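Local coordinates for DynF (Micromonospora chersina, PDB 6UBL), which is of unknown function but belongs to the dynemicin enediyne pathway and, as a beta barrel holding palmitic acid, probably binds an elongated hydrophobic molecule, at residues P29-P33 with S71-W76; W63-S69 with V81-E87; E124-K129 with D159-S163; L146-R151 with P187-A193. One frame throughout, in Å; residues are numbered along the deposited sequence. Where two conformers were deposited one is given.

Interaction 1 (P29-P33 with S71-W76); sequences PWTPP and STSGEW
One water oxygen ties S71 to P33: it accepts from S71 N at 2.7 Å and donates to P33 O. No direct hydrogen bond crosses between the two loops, which otherwise meet through rings and backbone. The S71 hydroxyl turns onto its own loop, S71 OG donating to S73 O at 2.6 Å, which leaves its flank against the ring of P32, with S71 OG 3.6 Å from P32 CB. The same proline lies along the carbonyls of the loop, its CG 3.7 Å from G74 O. That loop is shaped from within by an ST turn, in which S73 OG accepts from E75 N.

The aromatic half is an offset edge-to-face pair. The edge of W30 stands against one face of W76, planes at 85°, and W30 CE3 comes to 3.3 Å from W76 NE1. The W76 indole, carried opposite the backbone N by a chi1 of 176°, lies across the backbone of W30, whose CA makes a CH-pi contact 3.8 Å from the centroid of the W76 six-membered ring. The indole N-H of W76 is spent on S127 O, and K129 adds a cation-pi contact to the ring. Residues 29-33 belong to the loop leading into strand 37-50, while 71-76 belong to the connection between antiparallel strands 54-68 and 81-92; together they pack at the surface.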
loop_
_atom_site.group_PDB
_atom_site.type_symbol
_atom_site.label_atom_id
_atom_site.label_comp_id
_atom_site.label_asym_id
_atom_site.label_seq_id
_atom_site.Cartn_x
_atom_site.Cartn_y
_atom_site.Cartn_z
ATOM N N PRO A 29 1.167 28.202 11.449
ATOM C CA PRO A 29 1.517 27.786 10.087
ATOM C C PRO A 29 3.005 27.944 9.821
ATOM O O PRO A 29 3.686 28.783 10.417
ATOM C CB PRO A 29 0.689 28.722 9.194
ATOM C CG PRO A 29 -0.391 29.277 10.082
ATOM C CD PRO A 29 0.228 29.338 11.460
ATOM N N TRP A 30 3.503 27.118 8.903
ATOM C CA TRP A 30 4.857 27.237 8.364
ATOM C C TRP A 30 5.937 27.102 9.436
ATOM O O TRP A 30 7.040 27.630 9.274
ATOM C CB TRP A 30 5.038 28.557 7.601
ATOM C CG TRP A 30 3.977 28.851 6.581
ATOM C CD1 TRP A 30 3.091 29.887 6.619
ATOM C CD2 TRP A 30 3.715 28.140 5.359
ATOM N NE1 TRP A 30 2.282 29.859 5.511
ATOM C CE2 TRP A 30 2.645 28.799 4.719
ATOM C CE3 TRP A 30 4.276 27.014 4.749
ATOM C CZ2 TRP A 30 2.120 28.369 3.505
ATOM C CZ3 TRP A 30 3.750 26.581 3.539
ATOM C CH2 TRP A 30 2.682 27.261 2.931
ATOM N N THR A 31 5.636 26.436 10.545
ATOM C CA THR A 31 6.530 26.384 11.701
ATOM C C THR A 31 6.718 24.943 12.154
ATOM O O THR A 31 5.736 24.299 12.581
ATOM C CB THR A 31 5.963 27.246 12.826
ATOM O OG1 THR A 31 5.832 28.598 12.374
ATOM C CG2 THR A 31 6.859 27.205 14.053
ATOM N N PRO A 32 7.920 24.381 12.036
ATOM C CA PRO A 32 8.144 23.009 12.527
ATOM C C PRO A 32 7.946 22.951 14.033
ATOM O O PRO A 32 8.611 23.687 14.785
ATOM C CB PRO A 32 9.609 22.735 12.151
ATOM C CG PRO A 32 9.888 23.676 10.985
ATOM C CD PRO A 32 9.111 24.921 11.359
ATOM N N PRO A 33 7.030 22.115 14.528
ATOM C CA PRO A 33 6.744 22.107 15.968
ATOM C C PRO A 33 7.710 21.235 16.756
ATOM O O PRO A 33 8.359 20.331 16.230
ATOM C CB PRO A 33 5.331 21.515 16.037
ATOM C CG PRO A 33 5.292 20.567 14.871
ATOM C CD PRO A 33 6.098 21.241 13.779
ATOM N N SER A 71 11.454 17.627 14.440
ATOM C CA SER A 71 11.678 18.000 13.052
ATOM C C SER A 71 13.157 17.898 12.726
ATOM O O SER A 71 14.013 18.186 13.565
ATOM C CB SER A 71 11.215 19.441 12.799
ATOM O OG SER A 71 11.520 19.805 11.465
ATOM N N THR A 72 13.461 17.468 11.504
ATOM C CA THR A 72 14.855 17.390 11.090
ATOM C C THR A 72 15.490 18.761 10.912
ATOM O O THR A 72 16.714 18.845 10.758
ATOM C CB THR A 72 14.995 16.610 9.780
ATOM O OG1 THR A 72 14.293 17.318 8.731
ATOM C CG2 THR A 72 14.423 15.216 9.934
ATOM N N SER A 73 14.691 19.822 10.900
ATOM C CA SER A 73 15.219 21.171 10.827
ATOM C C SER A 73 14.248 22.128 11.492
ATOM O O SER A 73 13.039 21.899 11.508
ATOM C CB SER A 73 15.417 21.620 9.368
ATOM O OG SER A 73 15.907 22.945 9.315
ATOM N N GLY A 74 14.796 23.210 12.031
ATOM C CA GLY A 74 13.970 24.299 12.509
ATOM C C GLY A 74 13.485 25.229 11.427
ATOM O O GLY A 74 12.651 26.096 11.700
ATOM N N GLU A 75 14.002 25.083 10.209
ATOM C CA GLU A 75 13.581 25.875 9.062
ATOM C C GLU A 75 12.580 25.070 8.245
ATOM O O GLU A 75 12.873 23.942 7.837
ATOM C CB GLU A 75 14.784 26.220 8.190
ATOM C CG GLU A 75 15.991 26.693 8.977
ATOM C CD GLU A 75 15.877 28.126 9.442
ATOM O OE1 GLU A 75 14.984 28.851 8.956
ATOM O OE2 GLU A 75 16.669 28.521 10.324
ATOM N N TRP A 76 11.418 25.668 7.975
ATOM C CA TRP A 76 10.332 24.948 7.312
ATOM C C TRP A 76 10.783 24.276 6.018
ATOM O O TRP A 76 10.486 23.101 5.786
ATOM C CB TRP A 76 9.154 25.897 7.053
ATOM C CG TRP A 76 8.008 25.284 6.296
ATOM C CD1 TRP A 76 7.796 25.339 4.946
ATOM C CD2 TRP A 76 6.916 24.524 6.839
ATOM N NE1 TRP A 76 6.639 24.667 4.619
ATOM C CE2 TRP A 76 6.080 24.160 5.760
ATOM C CE3 TRP A 76 6.562 24.125 8.128
ATOM C CZ2 TRP A 76 4.923 23.409 5.931
ATOM C CZ3 TRP A 76 5.406 23.373 8.299
ATOM C CH2 TRP A 76 4.600 23.027 7.208
HETATM O O HOH W 1 11.067 19.599 16.219
#

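Interaction 2 (W63-S69 with V81-E87); sequences WVRVVRS and VYTNLIE. With PLM (palmitic acid), chain C.
R65 and E87 pair through backbone and side chain alike. R65 N donates to E87 O at 2.9 Å, and R65 O receives I86 N. Further along, V67 and N84 exchange N-H...O bonds both ways. At the end S69 N reaches Y82 O at 2.8 Å, and Y82 N is taken by the hydroxyl S69 OG at 2.9 Å. I86 and E87 both stand opposite R65, a classic bulge that shifts the register in these neighbouring antiparallel strands of the barrel.

Among charges, R65 bends at chi3 (59°) to bring NH1 into a salt bridge with E87 OE1 at 2.9 Å, with guanidinium and carboxylate planes 80° apart, while I86 CD1 lies over the guanidinium face.

Apolar contacts centre on L85 CD1, 3.6 Å from V64 CB and also against V66 CG2. On this face the palmitic acid carboxylate lies near V66 and R68: PLM O2 is 3.4 Å from R68 CD, whereas the guanidinium of R68 makes a salt bridge with D38.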
loop_
_atom_site.group_PDB
_atom_site.type_symbol
_atom_site.label_atom_id
_atom_site.label_comp_id
_atom_site.label_asym_id
_atom_site.label_seq_id
_atom_site.Cartn_x
_atom_site.Cartn_y
_atom_site.Cartn_z
ATOM N N TRP A 63 -11.485 10.178 16.473
ATOM C CA TRP A 63 -10.247 10.848 16.826
ATOM C C TRP A 63 -9.060 9.952 16.514
ATOM O O TRP A 63 -9.189 8.731 16.358
ATOM C CB TRP A 63 -10.246 11.263 18.299
ATOM C CG TRP A 63 -10.630 10.173 19.255
ATOM C CD1 TRP A 63 -11.865 9.960 19.800
ATOM C CD2 TRP A 63 -9.774 9.155 19.795
ATOM N NE1 TRP A 63 -11.830 8.880 20.643
ATOM C CE2 TRP A 63 -10.565 8.360 20.657
ATOM C CE3 TRP A 63 -8.426 8.835 19.631
ATOM C CZ2 TRP A 63 -10.047 7.272 21.355
ATOM C CZ3 TRP A 63 -7.913 7.750 20.324
ATOM C CH2 TRP A 63 -8.715 6.981 21.172
ATOM N N VAL A 64 -7.900 10.593 16.405
ATOM C CA VAL A 64 -6.625 9.917 16.245
ATOM C C VAL A 64 -5.630 10.558 17.203
ATOM O O VAL A 64 -5.747 11.733 17.565
ATOM C CB VAL A 64 -6.085 9.973 14.808
ATOM C CG1 VAL A 64 -6.972 9.177 13.862
ATOM C CG2 VAL A 64 -5.967 11.424 14.341
ATOM N N ARG A 65 -4.642 9.768 17.609
ATOM C CA ARG A 65 -3.491 10.232 18.376
ATOM C C ARG A 65 -2.257 9.901 17.541
ATOM O O ARG A 65 -2.020 8.730 17.207
ATOM C CB ARG A 65 -3.471 9.576 19.751
ATOM C CG ARG A 65 -4.716 9.952 20.588
ATOM C CD ARG A 65 -4.689 9.384 21.997
ATOM N NE ARG A 65 -3.513 9.876 22.699
ATOM C CZ ARG A 65 -2.560 9.092 23.178
ATOM N NH1 ARG A 65 -2.662 7.777 23.087
ATOM N NH2 ARG A 65 -1.507 9.627 23.774
ATOM N N VAL A 66 -1.493 10.935 17.180
ATOM C CA VAL A 66 -0.379 10.808 16.248
ATOM C C VAL A 66 0.855 11.398 16.913
ATOM O O VAL A 66 0.876 12.589 17.243
ATOM C CB VAL A 66 -0.656 11.526 14.918
ATOM C CG1 VAL A 66 0.555 11.452 14.001
ATOM C CG2 VAL A 66 -1.903 10.942 14.236
ATOM N N VAL A 67 1.885 10.573 17.116
ATOM C CA VAL A 67 3.154 11.071 17.643
ATOM C C VAL A 67 4.017 11.567 16.489
ATOM O O VAL A 67 4.078 10.947 15.411
ATOM C CB VAL A 67 3.894 10.005 18.472
ATOM C CG1 VAL A 67 4.252 8.802 17.634
ATOM C CG2 VAL A 67 5.153 10.620 19.093
ATOM N N ARG A 68 4.679 12.696 16.715
ATOM C CA ARG A 68 5.609 13.291 15.771
ATOM C C ARG A 68 7.029 13.176 16.306
ATOM O O ARG A 68 7.279 13.399 17.499
ATOM C CB ARG A 68 5.306 14.769 15.539
ATOM C CG ARG A 68 4.072 15.056 14.705
ATOM C CD ARG A 68 3.766 16.562 14.597
ATOM N NE ARG A 68 3.109 17.098 15.778
ATOM C CZ ARG A 68 3.724 17.678 16.799
ATOM N NH1 ARG A 68 5.042 17.839 16.803
ATOM N NH2 ARG A 68 3.009 18.124 17.830
ATOM N N SER A 69 7.963 12.855 15.416
ATOM C CA SER A 69 9.374 12.932 15.746
ATOM C C SER A 69 9.742 14.402 15.880
ATOM O O SER A 69 8.993 15.282 15.444
ATOM C CB SER A 69 10.199 12.326 14.609
ATOM O OG SER A 69 10.159 13.153 13.439
ATOM N N VAL A 81 9.189 15.591 9.198
ATOM C CA VAL A 81 8.654 15.041 10.438
ATOM C C VAL A 81 8.166 13.630 10.151
ATOM O O VAL A 81 7.434 13.407 9.177
ATOM C CB VAL A 81 7.516 15.918 10.996
ATOM C CG1 VAL A 81 6.839 15.236 12.176
ATOM C CG2 VAL A 81 8.053 17.288 11.409
ATOM N N TYR A 82 8.562 12.688 11.004
ATOM C CA TYR A 82 8.110 11.306 10.943
ATOM C C TYR A 82 7.015 11.106 11.979
ATOM O O TYR A 82 7.065 11.676 13.068
ATOM C CB TYR A 82 9.291 10.375 11.208
ATOM C CG TYR A 82 10.258 10.449 10.052
ATOM C CD1 TYR A 82 10.097 9.645 8.939
ATOM C CD2 TYR A 82 11.283 11.388 10.045
ATOM C CE1 TYR A 82 10.948 9.732 7.861
ATOM C CE2 TYR A 82 12.146 11.492 8.970
ATOM C CZ TYR A 82 11.971 10.651 7.883
ATOM O OH TYR A 82 12.823 10.740 6.802
ATOM N N THR A 83 6.009 10.321 11.630
ATOM C CA THR A 83 4.820 10.185 12.455
ATOM C C THR A 83 4.515 8.713 12.679
ATOM O O THR A 83 4.862 7.862 11.863
ATOM C CB THR A 83 3.609 10.840 11.776
ATOM O OG1 THR A 83 3.367 10.191 10.525
ATOM C CG2 THR A 83 3.847 12.327 11.532
ATOM N N ASN A 84 3.886 8.415 13.811
ATOM C CA ASN A 84 3.239 7.128 14.013
ATOM C C ASN A 84 1.811 7.409 14.471
ATOM O O ASN A 84 1.592 8.264 15.330
ATOM C CB ASN A 84 3.868 6.265 15.118
ATOM C CG ASN A 84 5.234 5.668 14.774
ATOM O OD1 ASN A 84 5.877 5.085 15.654
ATOM N ND2 ASN A 84 5.673 5.776 13.521
ATOM N N LEU A 85 0.853 6.655 13.943
ATOM C CA LEU A 85 -0.521 6.680 14.432
ATOM C C LEU A 85 -0.588 5.657 15.561
ATOM O O LEU A 85 -0.446 4.457 15.324
ATOM C CB LEU A 85 -1.478 6.335 13.295
ATOM C CG LEU A 85 -2.960 6.200 13.596
ATOM C CD1 LEU A 85 -3.497 7.466 14.229
ATOM C CD2 LEU A 85 -3.719 5.868 12.312
ATOM N N ILE A 86 -0.766 6.132 16.795
ATOM C CA ILE A 86 -0.634 5.264 17.964
ATOM C C ILE A 86 -1.959 4.849 18.596
ATOM O O ILE A 86 -1.979 3.883 19.382
ATOM C CB ILE A 86 0.308 5.840 19.042
ATOM C CG1 ILE A 86 -0.266 7.118 19.670
ATOM C CG2 ILE A 86 1.687 6.115 18.468
ATOM C CD1 ILE A 86 0.586 7.659 20.825
ATOM N N GLU A 87 -3.053 5.536 18.281
ATOM C CA GLU A 87 -4.349 5.141 18.807
ATOM C C GLU A 87 -5.404 5.823 17.949
ATOM O O GLU A 87 -5.181 6.931 17.447
ATOM C CB GLU A 87 -4.531 5.585 20.271
ATOM C CG GLU A 87 -5.660 4.855 20.995
ATOM C CD GLU A 87 -5.759 5.218 22.464
ATOM O OE1 GLU A 87 -5.080 6.170 22.893
ATOM O OE2 GLU A 87 -6.500 4.526 23.204
HETATM C C1 PLM C . 0.362 15.306 12.610
HETATM O O1 PLM C . -0.185 14.922 13.733
HETATM O O2 PLM C . 1.052 16.287 12.507
HETATM C C2 PLM C . 0.030 14.425 11.447
HETATM C C3 PLM C . -1.429 14.099 11.268
HETATM C C4 PLM C . -1.577 13.252 10.041
HETATM C C5 PLM C . -2.706 12.291 10.076
HETATM C C6 PLM C . -2.734 11.410 8.850
HETATM C C7 PLM C . -4.138 11.241 8.335
HETATM C C8 PLM C . -5.108 10.865 9.427
HETATM C C9 PLM C . -4.816 9.538 10.072
HETATM C CA PLM C . -5.581 8.416 9.423
HETATM C CB PLM C . -7.029 8.393 9.871
HETATM C CC PLM C . -7.535 6.995 10.066
HETATM C CD PLM C . -8.507 6.518 9.021
HETATM C CE PLM C . -8.435 5.021 8.863
HETATM C CF PLM C . -9.644 4.379 8.255
HETATM C CG PLM C . -9.497 2.903 8.156
#

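Interaction 3 (E124-K129 with D159-S163); sequences EGPSAK and DDVRS
Two rotations set this corner: D160 swings its carboxylate away from its own amide (chi1 -160°) and toward G125, while E124 extends beyond CG (chi2 166°) to bring OE2 back to the backbone of D160. The chain turns at D160, and each acid holds the other segment's main chain. E124 OE2 accepts D160 N at 2.8 Å on its anti side. D160 OD1 accepts G125 N at 2.9 Å, the amide approaching from above the carboxylate plane.

That oxygen is gripped twice, because R162 NE reaches D160 OD1 from the opposite face at 2.9 Å. R162 binds side-on, its extended chain delivering NE to one oxygen and NH2 to the syn lone pair of D160 OD2, also at 2.9 Å. The guanidinium is thereby laid with one face over G125 CA. G125 opens a type II turn closed by A128 N on G125 O, and K129 then pairs with V161 in an antiparallel hydrogen-bonded bridge, K129 N to V161 O being 2.9 Å.

Two acids are left close, with E124 OE2 at 4.3 Å from D159 OD1. R177 of the second subunit makes salt bridges to both and Y176 of that subunit bonds D159 OD2, so the negative charge gathered here is probably offset by the arginine of the partner chain, which ties this corner to the subunit interface.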
loop_
_atom_site.group_PDB
_atom_site.type_symbol
_atom_site.label_atom_id
_atom_site.label_comp_id
_atom_site.label_asym_id
_atom_site.label_seq_id
_atom_site.Cartn_x
_atom_site.Cartn_y
_atom_site.Cartn_z
ATOM N N GLU A 124 -0.528 23.561 -4.923
ATOM C CA GLU A 124 -0.399 23.719 -3.496
ATOM C C GLU A 124 0.287 25.041 -3.220
ATOM O O GLU A 124 0.878 25.659 -4.113
ATOM C CB GLU A 124 0.501 22.596 -2.993
ATOM C CG GLU A 124 -0.145 21.221 -3.062
ATOM C CD GLU A 124 0.860 20.106 -2.885
ATOM O OE1 GLU A 124 1.890 20.115 -3.606
ATOM O OE2 GLU A 124 0.642 19.231 -2.025
ATOM N N GLY A 125 0.153 25.524 -1.989
ATOM C CA GLY A 125 0.770 26.788 -1.688
ATOM C C GLY A 125 2.258 26.577 -1.844
ATOM O O GLY A 125 2.765 25.466 -1.645
ATOM N N PRO A 126 3.001 27.645 -2.115
ATOM C CA PRO A 126 4.444 27.481 -2.328
ATOM C C PRO A 126 5.049 27.054 -1.005
ATOM O O PRO A 126 4.686 27.583 0.046
ATOM C CB PRO A 126 4.909 28.886 -2.732
ATOM C CG PRO A 126 3.671 29.538 -3.320
ATOM C CD PRO A 126 2.521 28.983 -2.515
ATOM N N SER A 127 5.893 26.026 -1.045
ATOM C CA SER A 127 6.554 25.471 0.129
ATOM C C SER A 127 5.712 24.423 0.844
ATOM O O SER A 127 6.179 23.858 1.838
ATOM C CB SER A 127 6.989 26.538 1.148
ATOM O OG SER A 127 7.864 27.478 0.552
ATOM N N ALA A 128 4.458 24.213 0.455
ATOM C CA ALA A 128 3.623 23.269 1.186
ATOM C C ALA A 128 4.221 21.867 1.111
ATOM O O ALA A 128 4.920 21.505 0.166
ATOM C CB ALA A 128 2.207 23.240 0.604
ATOM N N LYS A 129 3.900 21.063 2.104
ATOM C CA LYS A 129 4.438 19.719 2.195
ATOM C C LYS A 129 3.364 18.682 1.911
ATOM O O LYS A 129 2.186 18.998 1.695
ATOM C CB LYS A 129 5.118 19.514 3.551
ATOM C CG LYS A 129 6.325 20.435 3.682
ATOM C CD LYS A 129 7.147 20.150 4.925
ATOM C CE LYS A 129 8.257 21.186 5.128
ATOM N NZ LYS A 129 9.344 21.131 4.103
ATOM N N ASP A 159 -2.448 16.532 1.165
ATOM C CA ASP A 159 -1.630 17.399 0.333
ATOM C C ASP A 159 -1.787 18.836 0.811
ATOM O O ASP A 159 -2.623 19.149 1.667
ATOM C CB ASP A 159 -2.034 17.242 -1.133
ATOM C CG ASP A 159 -1.832 15.807 -1.639
ATOM O OD1 ASP A 159 -0.773 15.220 -1.361
ATOM O OD2 ASP A 159 -2.743 15.271 -2.298
ATOM N N ASP A 160 -0.948 19.718 0.262
ATOM C CA ASP A 160 -0.998 21.151 0.585
ATOM C C ASP A 160 -0.896 21.376 2.094
ATOM O O ASP A 160 -1.672 22.134 2.687
ATOM C CB ASP A 160 -2.259 21.793 -0.005
ATOM C CG ASP A 160 -2.157 23.292 -0.139
ATOM O OD1 ASP A 160 -1.058 23.858 0.052
ATOM O OD2 ASP A 160 -3.181 23.929 -0.498
ATOM N N VAL A 161 0.104 20.743 2.709
ATOM C CA VAL A 161 0.318 20.871 4.148
ATOM C C VAL A 161 1.062 22.173 4.417
ATOM O O VAL A 161 2.222 22.330 4.029
ATOM C CB VAL A 161 1.083 19.670 4.712
ATOM C CG1 VAL A 161 1.499 19.914 6.154
ATOM C CG2 VAL A 161 0.242 18.407 4.606
ATOM N N ARG A 162 0.396 23.103 5.101
ATOM C CA ARG A 162 0.988 24.391 5.440
ATOM C C ARG A 162 1.150 24.571 6.938
ATOM O O ARG A 162 1.691 25.590 7.373
ATOM C CB ARG A 162 0.108 25.518 4.887
ATOM C CG ARG A 162 -0.245 25.362 3.425
ATOM C CD ARG A 162 -1.088 26.523 2.938
ATOM N NE ARG A 162 -1.631 26.247 1.612
ATOM C CZ ARG A 162 -2.288 27.133 0.868
ATOM N NH1 ARG A 162 -2.478 28.370 1.315
ATOM N NH2 ARG A 162 -2.755 26.785 -0.321
ATOM N N SER A 163 0.709 23.604 7.736
ATOM C CA SER A 163 0.975 23.609 9.165
ATOM C C SER A 163 1.132 22.167 9.617
ATOM O O SER A 163 0.604 21.245 8.991
ATOM C CB SER A 163 -0.149 24.269 9.977
ATOM O OG SER A 163 -1.348 23.523 9.924
#

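Interaction 4 (L146-R151 with P187-A193); sequences LKLMNR and PDGQPVA
The hairpin loop between antiparallel strands 170-183 and 193-205 folds against strand 146-149 and the residues that follow it, V192 settling on L146 and L148 and D188 meeting R151 just past the strand. V192 and A193 both face L181, a classic bulge where the hairpin re-enters the barrel. The apolar end is light: L146 CD1 and V192 CG1 come tip to tip at 3.8 Å, whereas L148 crosses V192 at about a right angle, its CD2 lying 4.0 Å from V192 CB. The other branch, L148 CD1, rests more loosely on A193 CB.

The polar end is more specific. R151, extended from CG to NE (chi3 172°), offers NH1 and NH2 end-on to a single oxygen, D188 OD1, which lies in the guanidinium plane. NH1 meets D188 OD1 nearly along its C-O axis at 3.0 Å; NH2 comes to the same oxygen from above the carboxylate plane at 2.9 Å. P187 O lies over one guanidinium face, and P187 CB is 3.5 Å from R151 NH2, so the proline flanks the ion pair.

S1 of the second subunit also bonds D188 OD1, M2 of that subunit donates through its N to D188 OD2, and G10 O of the second subunit accepts from R151 NH1. With both ends of the salt bridge shared in this way, its charges probably serve dimer contact as well as the fixing of the loop.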
loop_
_atom_site.group_PDB
_atom_site.type_symbol
_atom_site.label_atom_id
_atom_site.label_comp_id
_atom_site.label_asym_id
_atom_site.label_seq_id
_atom_site.Cartn_x
_atom_site.Cartn_y
_atom_site.Cartn_z
ATOM N N LEU A 146 -18.641 -10.009 12.867
ATOM C CA LEU A 146 -17.332 -10.037 12.244
ATOM C C LEU A 146 -16.475 -8.875 12.719
ATOM O O LEU A 146 -16.982 -7.791 13.027
ATOM C CB LEU A 146 -17.476 -9.841 10.732
ATOM C CG LEU A 146 -17.987 -10.910 9.782
ATOM C CD1 LEU A 146 -18.338 -10.272 8.453
ATOM C CD2 LEU A 146 -16.884 -11.932 9.600
ATOM N N LYS A 147 -15.163 -9.115 12.746
ATOM C CA LYS A 147 -14.157 -8.067 12.807
ATOM C C LYS A 147 -13.249 -8.276 11.604
ATOM O O LYS A 147 -12.821 -9.405 11.339
ATOM C CB LYS A 147 -13.301 -8.158 14.081
ATOM C CG LYS A 147 -13.926 -7.493 15.292
ATOM C CD LYS A 147 -12.950 -7.422 16.459
ATOM C CE LYS A 147 -13.710 -7.457 17.775
ATOM N NZ LYS A 147 -12.816 -7.435 18.965
ATOM N N LEU A 148 -12.964 -7.208 10.870
ATOM C CA LEU A 148 -12.131 -7.298 9.680
ATOM C C LEU A 148 -10.833 -6.530 9.880
ATOM O O LEU A 148 -10.753 -5.607 10.694
ATOM C CB LEU A 148 -12.865 -6.742 8.453
ATOM C CG LEU A 148 -14.272 -7.293 8.193
ATOM C CD1 LEU A 148 -14.843 -6.722 6.917
ATOM C CD2 LEU A 148 -14.198 -8.817 8.148
ATOM N N MET A 149 -9.812 -6.937 9.132
ATOM C CA MET A 149 -8.519 -6.278 9.166
ATOM C C MET A 149 -7.972 -6.194 7.750
ATOM O O MET A 149 -8.437 -6.881 6.841
ATOM C CB MET A 149 -7.521 -7.060 10.025
ATOM C CG MET A 149 -7.463 -8.538 9.689
ATOM S SD MET A 149 -6.066 -9.373 10.466
ATOM C CE MET A 149 -4.716 -8.611 9.571
ATOM N N ASN A 150 -6.956 -5.357 7.579
ATOM C CA ASN A 150 -6.237 -5.242 6.317
ATOM C C ASN A 150 -4.791 -5.685 6.507
ATOM O O ASN A 150 -4.136 -5.310 7.482
ATOM C CB ASN A 150 -6.304 -3.817 5.767
ATOM C CG ASN A 150 -5.753 -2.782 6.734
ATOM O OD1 ASN A 150 -6.209 -2.674 7.867
ATOM N ND2 ASN A 150 -4.767 -2.002 6.276
ATOM N N ARG A 151 -4.302 -6.491 5.568
ATOM C CA ARG A 151 -2.885 -6.833 5.491
ATOM C C ARG A 151 -2.102 -5.843 4.645
ATOM O O ARG A 151 -0.926 -5.570 4.931
ATOM C CB ARG A 151 -2.704 -8.238 4.911
ATOM C CG ARG A 151 -2.890 -9.353 5.928
ATOM C CD ARG A 151 -2.600 -10.739 5.369
ATOM N NE ARG A 151 -2.622 -11.731 6.446
ATOM C CZ ARG A 151 -2.648 -13.047 6.273
ATOM N NH1 ARG A 151 -2.631 -13.565 5.051
ATOM N NH2 ARG A 151 -2.662 -13.853 7.324
ATOM N N PRO A 187 -7.614 -14.939 8.437
ATOM C CA PRO A 187 -6.861 -13.931 7.673
ATOM C C PRO A 187 -6.167 -14.498 6.450
ATOM O O PRO A 187 -5.785 -13.714 5.569
ATOM C CB PRO A 187 -5.847 -13.389 8.695
ATOM C CG PRO A 187 -5.647 -14.523 9.643
ATOM C CD PRO A 187 -6.990 -15.220 9.747
ATOM N N ASP A 188 -5.993 -15.821 6.360
ATOM C CA ASP A 188 -5.485 -16.429 5.137
ATOM C C ASP A 188 -6.609 -16.801 4.176
ATOM O O ASP A 188 -6.344 -17.447 3.151
ATOM C CB ASP A 188 -4.720 -17.730 5.422
ATOM C CG ASP A 188 -3.340 -17.518 6.029
ATOM O OD1 ASP A 188 -2.764 -16.421 5.950
ATOM O OD2 ASP A 188 -2.799 -18.510 6.569
ATOM N N GLY A 189 -7.860 -16.445 4.497
ATOM C CA GLY A 189 -8.986 -16.793 3.659
ATOM C C GLY A 189 -9.255 -15.753 2.591
ATOM O O GLY A 189 -8.522 -14.779 2.425
ATOM N N GLN A 190 -10.328 -15.980 1.837
ATOM C CA GLN A 190 -10.752 -14.968 0.881
ATOM C C GLN A 190 -11.181 -13.712 1.636
ATOM O O GLN A 190 -11.714 -13.797 2.747
ATOM C CB GLN A 190 -11.938 -15.459 0.047
ATOM C CG GLN A 190 -11.609 -16.538 -0.965
ATOM C CD GLN A 190 -12.578 -16.573 -2.138
ATOM O OE1 GLN A 190 -13.162 -15.553 -2.516
ATOM N NE2 GLN A 190 -12.744 -17.751 -2.725
ATOM N N PRO A 191 -10.983 -12.535 1.051
ATOM C CA PRO A 191 -11.526 -11.319 1.665
ATOM C C PRO A 191 -13.031 -11.421 1.858
ATOM O O PRO A 191 -13.738 -12.047 1.069
ATOM C CB PRO A 191 -11.148 -10.209 0.667
ATOM C CG PRO A 191 -9.904 -10.752 -0.016
ATOM C CD PRO A 191 -10.170 -12.234 -0.145
ATOM N N VAL A 192 -13.503 -10.848 2.965
ATOM C CA VAL A 192 -14.935 -10.764 3.241
ATOM C C VAL A 192 -15.562 -9.560 2.559
ATOM O O VAL A 192 -16.732 -9.603 2.174
ATOM C CB VAL A 192 -15.143 -10.684 4.766
ATOM C CG1 VAL A 192 -16.608 -10.409 5.097
ATOM C CG2 VAL A 192 -14.643 -11.941 5.440
ATOM N N ALA A 193 -14.804 -8.484 2.425
ATOM C CA ALA A 193 -15.289 -7.240 1.853
ATOM C C ALA A 193 -14.087 -6.488 1.311
ATOM O O ALA A 193 -12.933 -6.858 1.556
ATOM C CB ALA A 193 -16.033 -6.403 2.898
#

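Overall arrangement
The four contacts illustrate how chemistry follows place in a barrel. Interaction 2 is the buried one, a ladder between long strands whose inner face meets the palmitic acid. Interaction 1 is a surface loop pairing built on aromatic rings and water; it touches interaction 2 where P33 packs on R68, and interaction 3 where W30 N probably donates to R162 O. Interactions 3 and 4 are partly buried, and charged groups of both also bond to the second subunit, yet they sit on opposite sides of the chain's centre, their own centres about 36 Å apart. Strands 146-149 and 154-161, consecutive in the chain, both pair with strands 129-141 and 170-183, linking these distant corners.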